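Local coordinates for DUF5751 domain-containing protein (PDB 2RBG) that is of unknown function, an archaeal protein of the DUF5751 family built as a three-layer alpha/beta domain round a five-stranded parallel sheet, at residues N14-F17 against E18-R22; N73-D76 against I77-K80. One frame throughout, in Å; residues are numbered along the deposited sequence.

Contact 1 (N14-F17 against E18-R22); sequences NDNF and ENYFR
Asn16 and Tyr20 stand side by side, one turn apart, where the chain leaving strand 6-11 winds into helix 17-31. Followed outward, the tyrosine first brings CB beside the Asn16 carbonyl. Tyr20 CD1 then lies 3.3 Å from Asn16 O, which sits at the ring's edge, and 3.7 Å from Asn16 CB. Tyr20 CE1 comes next, 3.9 Å from Asn16 CG, with the amide and ring planes 58° apart. At the tip, OH hydrogen-bonds to the carbonyl oxygen of Cys94, while Asn16 ND2 reaches Asp95, so the two polar ends meet the last residue of strand 89-94 and the one after it. Behind them, Tyr20 N donates a straight 2.9 Å bond to Asn16 O. A phenylalanine in place of Tyr20 would keep the ring but would probably leave the Cys94 carbonyl without this donor and weaken the tie to that strand. One residue on, Phe17 and Phe21 repeat the spacing on another side of the helix, towards Ile38 and Val40 of strand 35-41. Phe17 CG is anti to its own carbonyl carbon (chi1 -77°), a setting from which Phe17 CD1 comes 3.9 Å from Phe21 CE1. Water extends the first turn: one molecule links Asn14 O to Glu18 N, another Asp15 O to Asn19 N. Carbon contacts thus pack the rings, polar tips join the neighbouring strand, and water completes the backbone pairing.

Contact 2 (N73-D76 against I77-K80); sequences NEVD and IFLK
Val75 holds CG1 anti to its backbone N (chi1 -180°), which brings Val75 CG1 within 3.9 Å of Leu79 CD1. The two branched side chains lie alongside each other, pointing the same way, as suits residues one helical turn apart. Asp76 turns differently: its CG lies between the backbone N and the carbonyl carbon (chi1 59°), folding Asp76 OD1 back to 2.8 Å from Ile77 N. That bond is weak, bent to 115° at the hydrogen, and OD1 also brushes Ile77 CG1. A short acidic side chain suits this first turn, where backbone N-H groups still look for acceptors. Glu74, the N-cap residue, supplies another acceptor through its backbone: Glu74 O receives Ile77 N at 2.9 Å from above the carbonyl plane and Phe78 N at 3.3 Å within it. Two donors therefore share one oxygen: the Phe78 bond opens the regular helical pattern, which Leu79 N to Val75 O and Lys80 N to Asp76 O continue, and the Ile77 bond is an extra one spanning three residues. Glu74 OE1, at the end of an extended chain, accepts from Lys71 N, tying the cap to the preceding turn. Phe78 is the buried member, its ring meeting Trp70 and, edge-to-face, Phe41. Val75 touches Phe101 and Ile105, while Phe78 touches Ile105, so helix 75-82 packs against helix 99-107 and against Phe41 and Trp70 at the ends of strands 35-41 and 64-70.

In the fold
Contacts 1 and 2 are separate helix starts in one parallel alpha/beta domain, with centres 23 Å apart and nearest atoms about 13 Å apart. Each follows a strand of the same sheet: 14-22 comes after the central strand 6-11, whereas 73-80 comes after 64-70, the outermost strand on one side. Strand 35-41 lies between these two in the sheet and serves both contacts, since Val40 meets Phe17 and the following residue, Phe41, meets Phe78. Contact 1 also adjoins Cys94, which forms a disulfide with Cys122. With the function unknown, neither contact can be assigned to a site, and both are best read as structural joins between helix and sheet.

Contact 1 (N14-F17 against E18-R22)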
loop_
_atom_site.group_PDB
_atom_site.type_symbol
_atom_site.label_atom_id
_atom_site.label_comp_id
_atom_site.label_asym_id
_atom_site.label_seq_id
_atom_site.Cartn_x
_atom_site.Cartn_y
_atom_site.Cartn_z
ATOM N N ASN A 14 -7.205 -16.619 9.789
ATOM C CA ASN A 14 -8.229 -17.290 8.992
ATOM C C ASN A 14 -9.381 -16.408 8.517
ATOM O O ASN A 14 -9.887 -16.589 7.411
ATOM C CB ASN A 14 -8.813 -18.478 9.760
ATOM C CG ASN A 14 -7.758 -19.478 10.172
ATOM O OD1 ASN A 14 -6.764 -19.670 9.476
ATOM N ND2 ASN A 14 -7.979 -20.139 11.303
ATOM N N ASP A 15 -9.799 -15.457 9.344
ATOM C CA ASP A 15 -10.914 -14.587 8.984
ATOM C C ASP A 15 -10.584 -13.629 7.841
ATOM O O ASP A 15 -11.478 -12.990 7.290
ATOM C CB ASP A 15 -11.374 -13.786 10.206
ATOM C CG ASP A 15 -10.431 -12.652 10.549
ATOM O OD1 ASP A 15 -9.200 -12.860 10.493
ATOM O OD2 ASP A 15 -10.919 -11.550 10.886
ATOM N N ASN A 16 -9.307 -13.536 7.482
ATOM C CA ASN A 16 -8.880 -12.638 6.412
ATOM C C ASN A 16 -8.644 -13.286 5.048
ATOM O O ASN A 16 -8.431 -12.580 4.066
ATOM C CB ASN A 16 -7.601 -11.895 6.818
ATOM C CG ASN A 16 -7.878 -10.659 7.649
ATOM O OD1 ASN A 16 -8.772 -9.873 7.333
ATOM N ND2 ASN A 16 -7.096 -10.469 8.706
ATOM N N PHE A 17 -8.687 -14.611 4.972
ATOM C CA PHE A 17 -8.435 -15.283 3.697
ATOM C C PHE A 17 -9.326 -14.851 2.538
ATOM O O PHE A 17 -8.832 -14.545 1.456
ATOM C CB PHE A 17 -8.519 -16.806 3.858
ATOM C CG PHE A 17 -7.311 -17.413 4.507
ATOM C CD1 PHE A 17 -6.035 -17.146 4.017
ATOM C CD2 PHE A 17 -7.443 -18.251 5.611
ATOM C CE1 PHE A 17 -4.906 -17.704 4.617
ATOM C CE2 PHE A 17 -6.323 -18.813 6.217
ATOM C CZ PHE A 17 -5.052 -18.540 5.721
ATOM N N GLU A 18 -10.636 -14.824 2.754
ATOM C CA GLU A 18 -11.543 -14.435 1.685
ATOM C C GLU A 18 -11.214 -13.062 1.108
ATOM O O GLU A 18 -11.090 -12.912 -0.107
ATOM C CB GLU A 18 -12.993 -14.471 2.179
ATOM C CG GLU A 18 -13.486 -15.881 2.474
ATOM C CD GLU A 18 -14.938 -15.925 2.908
ATOM O OE1 GLU A 18 -15.812 -15.487 2.130
ATOM O OE2 GLU A 18 -15.204 -16.402 4.031
ATOM N N ASN A 19 -11.058 -12.068 1.976
ATOM C CA ASN A 19 -10.752 -10.714 1.523
ATOM C C ASN A 19 -9.385 -10.603 0.856
ATOM O O ASN A 19 -9.246 -9.953 -0.183
ATOM C CB ASN A 19 -10.825 -9.721 2.688
ATOM C CG ASN A 19 -12.224 -9.585 3.254
ATOM O OD1 ASN A 19 -13.204 -9.513 2.513
ATOM N ND2 ASN A 19 -12.323 -9.530 4.579
ATOM N N TYR A 20 -8.374 -11.231 1.446
ATOM C CA TYR A 20 -7.037 -11.161 0.870
ATOM C C TYR A 20 -6.878 -11.901 -0.451
ATOM O O TYR A 20 -6.136 -11.449 -1.316
ATOM C CB TYR A 20 -5.981 -11.661 1.859
ATOM C CG TYR A 20 -5.486 -10.595 2.816
ATOM C CD1 TYR A 20 -6.319 -10.082 3.810
ATOM C CD2 TYR A 20 -4.180 -10.111 2.737
ATOM C CE1 TYR A 20 -5.859 -9.117 4.706
ATOM C CE2 TYR A 20 -3.709 -9.148 3.626
ATOM C CZ TYR A 20 -4.557 -8.658 4.613
ATOM O OH TYR A 20 -4.093 -7.729 5.518
ATOM N N PHE A 21 -7.553 -13.035 -0.622
ATOM C CA PHE A 21 -7.411 -13.741 -1.888
ATOM C C PHE A 21 -8.043 -12.956 -3.026
ATOM O O PHE A 21 -7.676 -13.125 -4.190
ATOM C CB PHE A 21 -7.984 -15.157 -1.805
ATOM C CG PHE A 21 -6.949 -16.187 -1.451
ATOM C CD1 PHE A 21 -6.484 -16.302 -0.144
ATOM C CD2 PHE A 21 -6.372 -16.977 -2.440
ATOM C CE1 PHE A 21 -5.451 -17.184 0.172
ATOM C CE2 PHE A 21 -5.334 -17.868 -2.135
ATOM C CZ PHE A 21 -4.873 -17.969 -0.827
ATOM N N ARG A 22 -8.984 -12.086 -2.687
ATOM C CA ARG A 22 -9.609 -11.252 -3.698
ATOM C C ARG A 22 -8.520 -10.293 -4.188
ATOM O O ARG A 22 -8.425 -9.994 -5.378
ATOM C CB ARG A 22 -10.788 -10.477 -3.099
ATOM C CG ARG A 22 -11.501 -9.575 -4.096
ATOM C CD ARG A 22 -12.724 -8.888 -3.494
ATOM N NE ARG A 22 -13.855 -9.794 -3.292
ATOM C CZ ARG A 22 -15.072 -9.387 -2.939
ATOM N NH1 ARG A 22 -15.307 -8.093 -2.750
ATOM N NH2 ARG A 22 -16.056 -10.263 -2.777
HETATM O O HOH W 1 -11.591 -15.888 5.505
HETATM O O HOH W 2 -11.953 -12.255 4.726
#

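Contact 2 (N73-D76 against I77-K80)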
loop_
_atom_site.group_PDB
_atom_site.type_symbol
_atom_site.label_atom_id
_atom_site.label_comp_id
_atom_site.label_asym_id
_atom_site.label_seq_id
_atom_site.Cartn_x
_atom_site.Cartn_y
_atom_site.Cartn_z
ATOM N N ASN A 73 6.726 -23.272 11.180
ATOM C CA ASN A 73 7.943 -24.037 11.423
ATOM C C ASN A 73 8.466 -24.719 10.156
ATOM O O ASN A 73 9.531 -25.336 10.170
ATOM C CB ASN A 73 7.688 -25.089 12.507
ATOM C CG ASN A 73 6.660 -26.124 12.085
ATOM O OD1 ASN A 73 6.899 -26.916 11.173
ATOM N ND2 ASN A 73 5.507 -26.122 12.747
ATOM N N GLU A 74 7.721 -24.600 9.061
ATOM C CA GLU A 74 8.120 -25.221 7.800
ATOM C C GLU A 74 8.648 -24.209 6.787
ATOM O O GLU A 74 8.836 -24.534 5.612
ATOM C CB GLU A 74 6.941 -25.983 7.192
ATOM C CG GLU A 74 6.365 -27.060 8.098
ATOM C CD GLU A 74 5.188 -27.779 7.469
ATOM O OE1 GLU A 74 4.283 -27.096 6.946
ATOM O OE2 GLU A 74 5.158 -29.026 7.505
ATOM N N VAL A 75 8.890 -22.985 7.241
ATOM C CA VAL A 75 9.395 -21.951 6.348
ATOM C C VAL A 75 10.696 -22.396 5.685
ATOM O O VAL A 75 10.980 -22.021 4.545
ATOM C CB VAL A 75 9.642 -20.626 7.099
ATOM C CG1 VAL A 75 10.162 -19.565 6.127
ATOM C CG2 VAL A 75 8.351 -20.150 7.743
ATOM N N ASP A 76 11.490 -23.201 6.383
ATOM C CA ASP A 76 12.745 -23.656 5.794
ATOM C C ASP A 76 12.528 -24.537 4.562
ATOM O O ASP A 76 13.328 -24.502 3.628
ATOM C CB ASP A 76 13.618 -24.370 6.841
ATOM C CG ASP A 76 12.947 -25.583 7.470
ATOM O OD1 ASP A 76 11.737 -25.813 7.259
ATOM O OD2 ASP A 76 13.651 -26.310 8.203
ATOM N N ILE A 77 11.445 -25.312 4.548
ATOM C CA ILE A 77 11.151 -26.167 3.398
ATOM C C ILE A 77 10.735 -25.264 2.235
ATOM O O ILE A 77 11.135 -25.476 1.090
ATOM C CB ILE A 77 10.007 -27.158 3.704
ATOM C CG1 ILE A 77 10.388 -28.051 4.892
ATOM C CG2 ILE A 77 9.727 -28.022 2.479
ATOM C CD1 ILE A 77 9.251 -28.921 5.393
ATOM N N PHE A 78 9.927 -24.255 2.541
ATOM C CA PHE A 78 9.488 -23.307 1.527
ATOM C C PHE A 78 10.692 -22.655 0.848
ATOM O O PHE A 78 10.781 -22.610 -0.379
ATOM C CB PHE A 78 8.616 -22.220 2.157
ATOM C CG PHE A 78 8.593 -20.943 1.370
ATOM C CD1 PHE A 78 7.952 -20.878 0.139
ATOM C CD2 PHE A 78 9.269 -19.820 1.837
ATOM C CE1 PHE A 78 7.990 -19.711 -0.623
ATOM C CE2 PHE A 78 9.313 -18.648 1.082
ATOM C CZ PHE A 78 8.672 -18.596 -0.148
ATOM N N LEU A 79 11.615 -22.145 1.655
ATOM C CA LEU A 79 12.798 -21.485 1.122
ATOM C C LEU A 79 13.678 -22.427 0.307
ATOM O O LEU A 79 14.248 -22.022 -0.705
ATOM C CB LEU A 79 13.596 -20.848 2.260
ATOM C CG LEU A 79 12.915 -19.620 2.874
ATOM C CD1 LEU A 79 13.577 -19.246 4.190
ATOM C CD2 LEU A 79 12.987 -18.466 1.885
ATOM N N LYS A 80 13.785 -23.682 0.737
ATOM C CA LYS A 80 14.598 -24.646 0.001
ATOM C C LYS A 80 13.948 -24.948 -1.347
ATOM O O LYS A 80 14.611 -24.932 -2.384
ATOM C CB LYS A 80 14.763 -25.943 0.799
ATOM C CG LYS A 80 15.617 -26.997 0.093
ATOM C CD LYS A 80 17.017 -26.475 -0.198
ATOM C CE LYS A 80 17.838 -27.487 -0.986
ATOM N NZ LYS A 80 19.227 -26.995 -1.241
#